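PDB 4OM8: 5-formyl-3-hydroxy-2-methylpyridine 4-carboxylate 5-dehydrogenase from Mesorhizobium japonicum MAFF 303099, which oxidises 5-formyl-3-hydroxy-2-methylpyridine-4-carboxylate with NAD+ in vitamin B6 degradation, and can also reduce it with NADH to 4-pyridoxic acid. Local coordinates for residues Q124-H137 against I148-V161. Sequence-based numbering, arbitrary orientation. Where two conformers were deposited one is given.
Sequences QAHISYPERMVGMH and IEVIAGEKTAPQTV. With NAD (nicotinamide-adenine-dinucleotide), chain C.
His137 and Glu149 pair across the antiparallel hairpin of strands 133-137 and 147-151, their side chains on the same face of the sheet in the Rossmann-type NAD-binding domain. Backbone bonds run both ways in the hydrogen-bonded pairs Gly135-Ile151 and His137-Glu149; Met136-Val150 between them is non-hydrogen-bonded. Beyond the strands, polar side chains hold the turn 153-156. Gln124 OE1 accepts from Lys155 N at 2.9 Å, with the donor above the carbonyl plane. Gln124 NE2 donates to Thr156 OG1. That hydroxyl donates in turn to Met133 O (2.6 Å) and also accepts from Gly153 N, so three bonds fix it. Glu131 O takes two donors at the start of helix 158-170: Ala157 N in the carbonyl plane, and Thr160 OG1 at 2.8 Å. Among apolar contacts, Val134 CB meets Thr160 CG2 at 3.7 Å; farther along the hairpin, Met136 CG meets Ile148 CG2. His137, inferred to be important for catalysis, has NE2 3.7 Å from NAD C5N. NE2 is hydrogen-bonded to Ser116 OG, while Val186 N and Glu187 N hold Glu149 OE2. With CG anti to the backbone N (chi1 179°), the His137 ring lies alongside Glu149. The carboxylate is turned 54° from the ring, yet ND1 donates to Glu149 OE1 at 2.7 Å, nearly along its C-O axis.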
ATOM      1  N   GLN A 124      -3.842  30.856  -3.060  1.00 14.43           N
ATOM      2  CA  GLN A 124      -3.392  31.797  -4.082  1.00 10.71           C
ATOM      3  C   GLN A 124      -4.187  33.105  -4.035  1.00 13.28           C
ATOM      4  O   GLN A 124      -3.801  34.099  -4.670  1.00 17.06           O
ATOM      5  CB  GLN A 124      -3.448  31.165  -5.478  1.00 12.35           C
ATOM      6  CG  GLN A 124      -4.850  30.846  -5.969  1.00 11.80           C
ATOM      7  CD  GLN A 124      -4.871  29.925  -7.181  1.00 10.73           C
ATOM      8  OE1 GLN A 124      -5.901  29.311  -7.469  1.00 14.05           O
ATOM      9  NE2 GLN A 124      -3.756  29.835  -7.904  1.00 11.65           N
ATOM     10  N   ALA A 125      -5.255  33.133  -3.244  1.00 13.17           N
ATOM     11  CA  ALA A 125      -5.986  34.380  -3.022  1.00 14.98           C
ATOM     12  C   ALA A 125      -5.154  35.369  -2.198  1.00 20.07           C
ATOM     13  O   ALA A 125      -5.544  36.524  -2.026  1.00 22.07           O
ATOM     14  CB  ALA A 125      -7.316  34.099  -2.333  1.00 15.33           C
ATOM     15  N   HIS A 126      -4.003  34.919  -1.702  1.00 15.77           N
ATOM     16  CA  HIS A 126      -3.208  35.724  -0.774  1.00 15.90           C
ATOM     17  C   HIS A 126      -1.863  36.157  -1.332  1.00 16.21           C
ATOM     18  O   HIS A 126      -0.972  36.538  -0.571  1.00 18.10           O
ATOM     19  CB  HIS A 126      -2.987  34.956   0.527  1.00 16.87           C
ATOM     20  CG  HIS A 126      -4.251  34.649   1.260  1.00 18.93           C
ATOM     21  ND1 HIS A 126      -4.847  35.547   2.122  1.00 21.02           N
ATOM     22  CD2 HIS A 126      -5.048  33.556   1.242  1.00 17.73           C
ATOM     23  CE1 HIS A 126      -5.951  35.012   2.612  1.00 27.60           C
ATOM     24  NE2 HIS A 126      -6.098  33.804   2.092  1.00 24.74           N
ATOM     25  N   ILE A 127      -1.717  36.121  -2.654  1.00 13.40           N
ATOM     26  CA  ILE A 127      -0.493  36.601  -3.278  1.00 15.13           C
ATOM     27  C   ILE A 127      -0.798  37.256  -4.626  1.00 14.82           C
ATOM     28  O   ILE A 127      -1.762  36.878  -5.301  1.00 16.51           O
ATOM     29  CB  ILE A 127       0.524  35.445  -3.452  1.00 14.45           C
ATOM     30  CG1 ILE A 127       1.940  36.003  -3.611  1.00 14.81           C
ATOM     31  CG2 ILE A 127       0.098  34.513  -4.584  1.00 15.95           C
ATOM     32  CD1 ILE A 127       3.035  34.961  -3.536  1.00 18.64           C
ATOM     33  N   SER A 128      -0.001  38.249  -5.015  1.00 13.19           N
ATOM     34  CA  SER A 128      -0.134  38.828  -6.343  1.00 12.20           C
ATOM     35  C   SER A 128       0.160  37.775  -7.397  1.00 12.45           C
ATOM     36  O   SER A 128       0.886  36.809  -7.128  1.00 13.10           O
ATOM     37  CB  SER A 128       0.807  40.027  -6.523  1.00 12.18           C
ATOM     38  OG  SER A 128       2.160  39.625  -6.702  1.00 13.93           O
ATOM     39  N   TYR A 129      -0.396  37.968  -8.591  1.00 11.54           N
ATOM     40  CA  TYR A 129      -0.214  37.024  -9.699  1.00 10.93           C
ATOM     41  C   TYR A 129      -0.427  35.578  -9.237  1.00 12.95           C
ATOM     42  O   TYR A 129       0.489  34.763  -9.252  1.00 11.16           O
ATOM     43  CB  TYR A 129       1.168  37.208 -10.347  1.00 11.37           C
ATOM     44  CG  TYR A 129       1.217  38.480 -11.163  1.00 10.74           C
ATOM     45  CD1 TYR A 129       0.743  38.499 -12.470  1.00 13.07           C
ATOM     46  CD2 TYR A 129       1.682  39.663 -10.612  1.00 11.66           C
ATOM     47  CE1 TYR A 129       0.743  39.670 -13.223  1.00 12.90           C
ATOM     48  CE2 TYR A 129       1.696  40.848 -11.364  1.00 12.86           C
ATOM     49  CZ  TYR A 129       1.225  40.828 -12.662  1.00 14.21           C
ATOM     50  OH  TYR A 129       1.225  41.982 -13.406  1.00 14.75           O
ATOM     51  N   PRO A 130      -1.662  35.255  -8.843  1.00 12.00           N
ATOM     52  CA  PRO A 130      -1.966  33.923  -8.306  1.00 11.45           C
ATOM     53  C   PRO A 130      -1.732  32.832  -9.336  1.00 14.10           C
ATOM     54  O   PRO A 130      -1.680  31.650  -8.970  1.00 12.33           O
ATOM     55  CB  PRO A 130      -3.451  34.018  -7.934  1.00 13.23           C
ATOM     56  CG  PRO A 130      -3.984  35.151  -8.791  1.00 10.88           C
ATOM     57  CD  PRO A 130      -2.854  36.116  -8.915  1.00 12.35           C
ATOM     58  N   GLU A 131      -1.579  33.213 -10.604  1.00 11.76           N
ATOM     59  CA  GLU A 131      -1.366  32.234 -11.656  1.00 12.82           C
ATOM     60  C   GLU A 131      -0.026  31.520 -11.533  1.00 12.00           C
ATOM     61  O   GLU A 131       0.132  30.428 -12.092  1.00 11.86           O
ATOM     62  CB  GLU A 131      -1.471  32.877 -13.041  1.00 12.70           C
ATOM     63  CG  GLU A 131      -2.723  33.700 -13.246  1.00 13.01           C
ATOM     64  CD  GLU A 131      -2.557  35.126 -12.752  1.00 16.99           C
ATOM     65  OE1 GLU A 131      -1.454  35.483 -12.288  1.00 15.16           O
ATOM     66  OE2 GLU A 131      -3.519  35.894 -12.865  1.00 18.80           O
ATOM     67  N   ARG A 132       0.934  32.113 -10.815  1.00 10.30           N
ATOM     68  CA  ARG A 132       2.235  31.472 -10.615  0.96 10.78           C
ATOM     69  C   ARG A 132       2.323  30.786  -9.247  1.00 10.02           C
ATOM     70  O   ARG A 132       3.422  30.412  -8.799  1.00  9.68           O
ATOM     71  CB  ARG A 132       3.397  32.477 -10.786  0.96 11.67           C
ATOM     72  CG  ARG A 132       3.266  33.842 -10.085  0.96  9.17           C
ATOM     73  CD  ARG A 132       3.325  33.772  -8.540  0.96  9.84           C
ATOM     74  NE  ARG A 132       3.129  35.116  -7.986  0.96 11.63           N
ATOM     75  CZ  ARG A 132       4.119  35.979  -7.763  0.96 12.84           C
ATOM     76  NH1 ARG A 132       5.379  35.633  -8.009  0.96 11.61           N
ATOM     77  NH2 ARG A 132       3.846  37.195  -7.288  0.96 12.74           N
ATOM     78  N   MET A 133       1.182  30.622  -8.583  1.00 10.67           N
ATOM     79  CA  MET A 133       1.148  29.840  -7.346  0.58 10.31           C
ATOM     80  C   MET A 133       0.508  28.486  -7.602  1.00 12.93           C
ATOM     81  O   MET A 133      -0.481  28.375  -8.316  1.00 12.05           O
ATOM     82  CB  MET A 133       0.403  30.556  -6.225  0.58 11.60           C
ATOM     83  CG  MET A 133       0.182  29.639  -5.019  0.58 14.13           C
ATOM     84  SD  MET A 133      -0.355  30.468  -3.529  0.58 12.73           S
ATOM     85  CE  MET A 133       1.162  31.250  -3.005  0.58 12.24           C
ATOM     86  N   VAL A 134       1.099  27.453  -7.009  1.00  9.93           N
ATOM     87  CA  VAL A 134       0.751  26.073  -7.310  1.00 11.08           C
ATOM     88  C   VAL A 134       1.039  25.205  -6.099  1.00 11.32           C
ATOM     89  O   VAL A 134       1.846  25.579  -5.238  1.00 11.92           O
ATOM     90  CB  VAL A 134       1.571  25.583  -8.539  1.00 10.69           C
ATOM     91  CG1 VAL A 134       3.070  25.557  -8.225  1.00 11.65           C
ATOM     92  CG2 VAL A 134       1.101  24.229  -9.052  1.00 12.41           C
ATOM     93  N   GLY A 135       0.387  24.052  -6.020  1.00  9.51           N
ATOM     94  CA  GLY A 135       0.760  23.070  -5.021  1.00  9.72           C
ATOM     95  C   GLY A 135       1.894  22.196  -5.513  1.00  9.45           C
ATOM     96  O   GLY A 135       1.885  21.739  -6.655  1.00  9.68           O
ATOM     97  N   MET A 136       2.901  22.005  -4.662  1.00  9.46           N
ATOM     98  CA  MET A 136       3.987  21.067  -4.920  1.00  8.88           C
ATOM     99  C   MET A 136       4.104  20.232  -3.656  1.00 10.43           C
ATOM    100  O   MET A 136       4.777  20.618  -2.698  1.00 10.33           O
ATOM    101  CB  MET A 136       5.294  21.798  -5.237  1.00 10.49           C
ATOM    102  CG  MET A 136       6.445  20.900  -5.634  1.00 10.41           C
ATOM    103  SD  MET A 136       7.975  21.859  -5.636  1.00 11.06           S
ATOM    104  CE  MET A 136       9.068  20.741  -6.526  1.00 10.91           C
ATOM    105  N   HIS A 137       3.410  19.097  -3.650  1.00  9.80           N
ATOM    106  CA  HIS A 137       3.192  18.363  -2.419  1.00 10.86           C
ATOM    107  C   HIS A 137       4.123  17.160  -2.339  1.00 11.11           C
ATOM    108  O   HIS A 137       3.935  16.167  -3.034  1.00 11.22           O
ATOM    109  CB  HIS A 137       1.731  17.931  -2.326  1.00 12.67           C
ATOM    110  CG  HIS A 137       1.419  17.137  -1.103  1.00 10.81           C
ATOM    111  ND1 HIS A 137       1.018  15.822  -1.164  1.00 13.86           N
ATOM    112  CD2 HIS A 137       1.456  17.465   0.211  1.00 11.80           C
ATOM    113  CE1 HIS A 137       0.813  15.372   0.061  1.00 13.95           C
ATOM    114  NE2 HIS A 137       1.065  16.350   0.915  1.00 12.04           N
ATOM    115  N   ILE A 148       6.128  13.381  -6.288  1.00  9.27           N
ATOM    116  CA  ILE A 148       5.629  14.689  -5.881  1.00  8.00           C
ATOM    117  C   ILE A 148       4.369  15.023  -6.651  1.00  8.84           C
ATOM    118  O   ILE A 148       4.337  14.871  -7.872  1.00 10.92           O
ATOM    119  CB  ILE A 148       6.698  15.789  -6.136  1.00  8.17           C
ATOM    120  CG1 ILE A 148       7.961  15.500  -5.320  1.00  9.81           C
ATOM    121  CG2 ILE A 148       6.157  17.159  -5.775  1.00 10.58           C
ATOM    122  CD1 ILE A 148       9.166  16.354  -5.727  1.00 12.01           C
ATOM    123  N   GLU A 149       3.334  15.466  -5.934  1.00  7.86           N
ATOM    124  CA  GLU A 149       2.097  15.914  -6.574  1.00  9.07           C
ATOM    125  C   GLU A 149       2.190  17.381  -6.983  1.00  9.21           C
ATOM    126  O   GLU A 149       2.659  18.212  -6.205  1.00 10.38           O
ATOM    127  CB  GLU A 149       0.904  15.732  -5.638  1.00  9.72           C
ATOM    128  CG  GLU A 149       0.584  14.270  -5.299  1.00  8.74           C
ATOM    129  CD  GLU A 149      -0.549  14.183  -4.315  1.00 10.04           C
ATOM    130  OE1 GLU A 149      -0.364  14.641  -3.169  1.00 11.49           O
ATOM    131  OE2 GLU A 149      -1.616  13.667  -4.697  1.00  9.55           O
ATOM    132  N   VAL A 150       1.724  17.692  -8.188  1.00  8.72           N
ATOM    133  CA  VAL A 150       1.674  19.070  -8.676  1.00 11.21           C
ATOM    134  C   VAL A 150       0.207  19.447  -8.863  1.00  8.54           C
ATOM    135  O   VAL A 150      -0.502  18.784  -9.633  1.00 11.28           O
ATOM    136  CB  VAL A 150       2.443  19.221  -9.996  1.00  9.21           C
ATOM    137  CG1 VAL A 150       2.480  20.685 -10.404  1.00 11.02           C
ATOM    138  CG2 VAL A 150       3.872  18.684  -9.846  1.00 11.29           C
ATOM    139  N   ILE A 151      -0.259  20.466  -8.143  1.00  9.30           N
ATOM    140  CA  ILE A 151      -1.689  20.777  -8.113  1.00 10.50           C
ATOM    141  C   ILE A 151      -2.031  22.222  -8.434  1.00 11.13           C
ATOM    142  O   ILE A 151      -1.747  23.127  -7.656  1.00 10.54           O
ATOM    143  CB  ILE A 151      -2.309  20.463  -6.736  1.00 10.35           C
ATOM    144  CG1 ILE A 151      -1.822  19.105  -6.211  1.00  9.38           C
ATOM    145  CG2 ILE A 151      -3.836  20.514  -6.815  1.00 13.47           C
ATOM    146  CD1 ILE A 151      -0.725  19.193  -5.139  1.00  9.84           C
ATOM    147  N   ALA A 152      -2.716  22.428  -9.550  1.00  9.67           N
ATOM    148  CA  ALA A 152      -3.223  23.755  -9.851  1.00 10.92           C
ATOM    149  C   ALA A 152      -4.400  24.140  -8.968  1.00 10.77           C
ATOM    150  O   ALA A 152      -5.311  23.341  -8.728  1.00 11.08           O
ATOM    151  CB  ALA A 152      -3.637  23.830 -11.300  1.00 12.28           C
ATOM    152  N   GLY A 153      -4.399  25.382  -8.492  1.00 11.16           N
ATOM    153  CA  GLY A 153      -5.616  25.974  -7.962  1.00 11.82           C
ATOM    154  C   GLY A 153      -6.437  26.526  -9.121  1.00 13.52           C
ATOM    155  O   GLY A 153      -6.005  26.470 -10.273  1.00 13.34           O
ATOM    156  N   GLU A 154      -7.615  27.063  -8.817  1.00 12.66           N
ATOM    157  CA  GLU A 154      -8.507  27.554  -9.857  0.58 15.38           C
ATOM    158  C   GLU A 154      -7.853  28.607 -10.757  1.00 17.26           C
ATOM    159  O   GLU A 154      -8.162  28.677 -11.950  1.00 16.47           O
ATOM    160  CB  GLU A 154      -9.777  28.116  -9.220  0.58 17.01           C
ATOM    161  CG  GLU A 154     -10.836  28.537 -10.217  0.58 20.86           C
ATOM    162  CD  GLU A 154     -11.500  27.360 -10.905  0.58 28.49           C
ATOM    163  OE1 GLU A 154     -11.351  26.213 -10.427  0.58 25.69           O
ATOM    164  OE2 GLU A 154     -12.185  27.585 -11.925  0.58 26.05           O
ATOM    165  N   LYS A 155      -6.940  29.391 -10.195  1.00 13.09           N
ATOM    166  CA  LYS A 155      -6.309  30.480 -10.935  1.00 11.69           C
ATOM    167  C   LYS A 155      -4.905  30.138 -11.429  1.00 13.68           C
ATOM    168  O   LYS A 155      -4.262  30.952 -12.082  1.00 13.30           O
ATOM    169  CB  LYS A 155      -6.240  31.742 -10.060  1.00 12.63           C
ATOM    170  CG  LYS A 155      -7.591  32.346  -9.682  1.00 17.63           C
ATOM    171  CD  LYS A 155      -7.380  33.636  -8.879  1.00 16.80           C
ATOM    172  CE  LYS A 155      -8.702  34.284  -8.481  1.00 22.17           C
ATOM    173  NZ  LYS A 155      -9.568  34.565  -9.660  1.00 28.03           N
ATOM    174  N   THR A 156      -4.417  28.941 -11.118  1.00 12.78           N
ATOM    175  CA  THR A 156      -3.060  28.576 -11.526  1.00 11.68           C
ATOM    176  C   THR A 156      -2.944  28.415 -13.042  1.00 12.12           C
ATOM    177  O   THR A 156      -3.768  27.750 -13.669  1.00 14.63           O
ATOM    178  CB  THR A 156      -2.602  27.261 -10.854  1.00 10.87           C
ATOM    179  OG1 THR A 156      -2.673  27.394  -9.428  1.00 11.31           O
ATOM    180  CG2 THR A 156      -1.186  26.909 -11.249  1.00 13.99           C
ATOM    181  N   ALA A 157      -1.925  29.036 -13.635  1.00 12.42           N
ATOM    182  CA  ALA A 157      -1.697  28.890 -15.068  1.00 14.52           C
ATOM    183  C   ALA A 157      -1.244  27.475 -15.384  1.00 15.76           C
ATOM    184  O   ALA A 157      -0.437  26.903 -14.657  1.00 13.37           O
ATOM    185  CB  ALA A 157      -0.661  29.890 -15.551  1.00 15.29           C
ATOM    186  N   PRO A 158      -1.771  26.898 -16.471  1.00 14.86           N
ATOM    187  CA  PRO A 158      -1.288  25.590 -16.919  1.00 14.61           C
ATOM    188  C   PRO A 158       0.233  25.581 -17.095  1.00 14.74           C
ATOM    189  O   PRO A 158       0.859  24.570 -16.780  1.00 16.44           O
ATOM    190  CB  PRO A 158      -2.009  25.394 -18.257  1.00 20.41           C
ATOM    191  CG  PRO A 158      -3.297  26.117 -18.061  1.00 20.71           C
ATOM    192  CD  PRO A 158      -2.947  27.347 -17.239  1.00 15.76           C
ATOM    193  N   GLN A 159       0.809  26.690 -17.554  1.00 17.07           N
ATOM    194  CA  GLN A 159       2.261  26.806 -17.704  1.00 16.88           C
ATOM    195  C   GLN A 159       3.005  26.615 -16.377  1.00 14.36           C
ATOM    196  O   GLN A 159       4.102  26.074 -16.343  1.00 14.16           O
ATOM    197  CB  GLN A 159       2.620  28.169 -18.300  1.00 21.01           C
ATOM    198  CG  GLN A 159       2.213  28.352 -19.766  1.00 34.46           C
ATOM    199  CD  GLN A 159       0.713  28.539 -19.958  1.00 41.38           C
ATOM    200  OE1 GLN A 159      -0.014  28.882 -19.020  1.00 25.51           O
ATOM    201  NE2 GLN A 159       0.242  28.309 -21.182  1.00 49.40           N
ATOM    202  N   THR A 160       2.395  27.053 -15.284  1.00 13.82           N
ATOM    203  CA  THR A 160       3.010  26.916 -13.968  1.00 13.86           C
ATOM    204  C   THR A 160       3.104  25.449 -13.590  1.00 13.65           C
ATOM    205  O   THR A 160       4.147  24.962 -13.124  1.00 10.53           O
ATOM    206  CB  THR A 160       2.209  27.691 -12.918  1.00 11.99           C
ATOM    207  OG1 THR A 160       2.210  29.080 -13.287  1.00 12.51           O
ATOM    208  CG2 THR A 160       2.802  27.512 -11.509  1.00 12.11           C
ATOM    209  N   VAL A 161       2.007  24.738 -13.820  1.00 12.06           N
ATOM    210  CA  VAL A 161       1.972  23.305 -13.566  1.00  9.83           C
ATOM    211  C   VAL A 161       3.004  22.588 -14.429  1.00 11.32           C
ATOM    212  O   VAL A 161       3.770  21.754 -13.932  1.00 12.94           O
ATOM    213  CB  VAL A 161       0.561  22.729 -13.825  1.00 10.65           C
ATOM    214  CG1 VAL A 161       0.566  21.218 -13.759  1.00 12.89           C
ATOM    215  CG2 VAL A 161      -0.449  23.303 -12.825  1.00 13.16           C
TER
HETATM  216  PA  NAD C 402       6.837  21.305  10.832  0.74 14.21           P
HETATM  217  O1A NAD C 402       5.894  21.788  11.921  0.74 16.80           O
HETATM  218  O2A NAD C 402       7.764  20.126  11.085  0.74 12.72           O
HETATM  219  O5B NAD C 402       7.740  22.558  10.380  0.74 16.41           O
HETATM  220  C5B NAD C 402       7.188  23.859  10.173  0.74 13.93           C
HETATM  221  C4B NAD C 402       8.334  24.858  10.221  0.74 13.34           C
HETATM  222  O4B NAD C 402       7.868  26.138   9.792  0.74 15.33           O
HETATM  223  C3B NAD C 402       8.871  25.017  11.643  0.74 13.40           C
HETATM  224  O3B NAD C 402      10.281  24.761  11.672  0.74 14.85           O
HETATM  225  C2B NAD C 402       8.543  26.464  11.993  0.74 16.35           C
HETATM  226  O2B NAD C 402       9.494  27.097  12.863  0.74 14.01           O
HETATM  227  C1B NAD C 402       8.520  27.110  10.623  0.74 16.90           C
HETATM  228  N9A NAD C 402       7.789  28.385  10.521  0.74 15.61           N
HETATM  229  C8A NAD C 402       6.676  28.760  11.175  0.74 15.88           C
HETATM  230  N7A NAD C 402       6.290  30.001  10.789  0.74 16.06           N
HETATM  231  C5A NAD C 402       7.165  30.432   9.865  0.74 14.95           C
HETATM  232  C6A NAD C 402       7.351  31.646   9.050  0.74 15.32           C
HETATM  233  N6A NAD C 402       6.493  32.691   9.138  0.74 18.27           N
HETATM  234  N1A NAD C 402       8.409  31.681   8.211  0.74 16.13           N
HETATM  235  C2A NAD C 402       9.274  30.658   8.110  0.74 16.15           C
HETATM  236  N3A NAD C 402       9.166  29.524   8.822  0.74 14.11           N
HETATM  237  C4A NAD C 402       8.153  29.364   9.700  0.74 13.08           C
HETATM  238  O3  NAD C 402       5.937  21.100   9.510  0.74 13.31           O
HETATM  239  PN  NAD C 402       6.181  20.028   8.334  0.74 14.51           P
HETATM  240  O1N NAD C 402       5.725  18.658   8.798  0.74 16.11           O
HETATM  241  O2N NAD C 402       7.560  20.165   7.729  0.74 12.97           O
HETATM  242  O5D NAD C 402       5.118  20.527   7.243  0.74 13.40           O
HETATM  243  C5D NAD C 402       5.242  21.799   6.595  0.74 12.98           C
HETATM  244  C4D NAD C 402       4.168  21.871   5.515  0.74 11.07           C
HETATM  245  O4D NAD C 402       4.327  20.734   4.672  0.74 13.77           O
HETATM  246  C3D NAD C 402       2.760  21.780   6.080  0.74 12.55           C
HETATM  247  O3D NAD C 402       1.903  22.507   5.195  0.74 13.17           O
HETATM  248  C2D NAD C 402       2.414  20.307   5.975  0.74 12.44           C
HETATM  249  O2D NAD C 402       1.008  20.091   5.816  0.74 12.12           O
HETATM  250  C1D NAD C 402       3.153  19.912   4.708  0.74 12.46           C
HETATM  251  N1N NAD C 402       3.540  18.494   4.629  0.74 13.62           N
HETATM  252  C2N NAD C 402       3.861  17.766   5.718  0.74 14.64           C
HETATM  253  C3N NAD C 402       4.242  16.429   5.576  0.74 13.56           C
HETATM  254  C7N NAD C 402       4.577  15.549   6.751  0.74 19.73           C
HETATM  255  O7N NAD C 402       5.017  16.006   7.795  0.74 18.88           O
HETATM  256  N7N NAD C 402       4.350  14.244   6.610  0.74 12.90           N
HETATM  257  C4N NAD C 402       4.293  15.859   4.309  0.74 16.05           C
HETATM  258  C5N NAD C 402       3.970  16.639   3.207  0.74 13.97           C
HETATM  259  C6N NAD C 402       3.604  17.963   3.400  0.74 12.66           C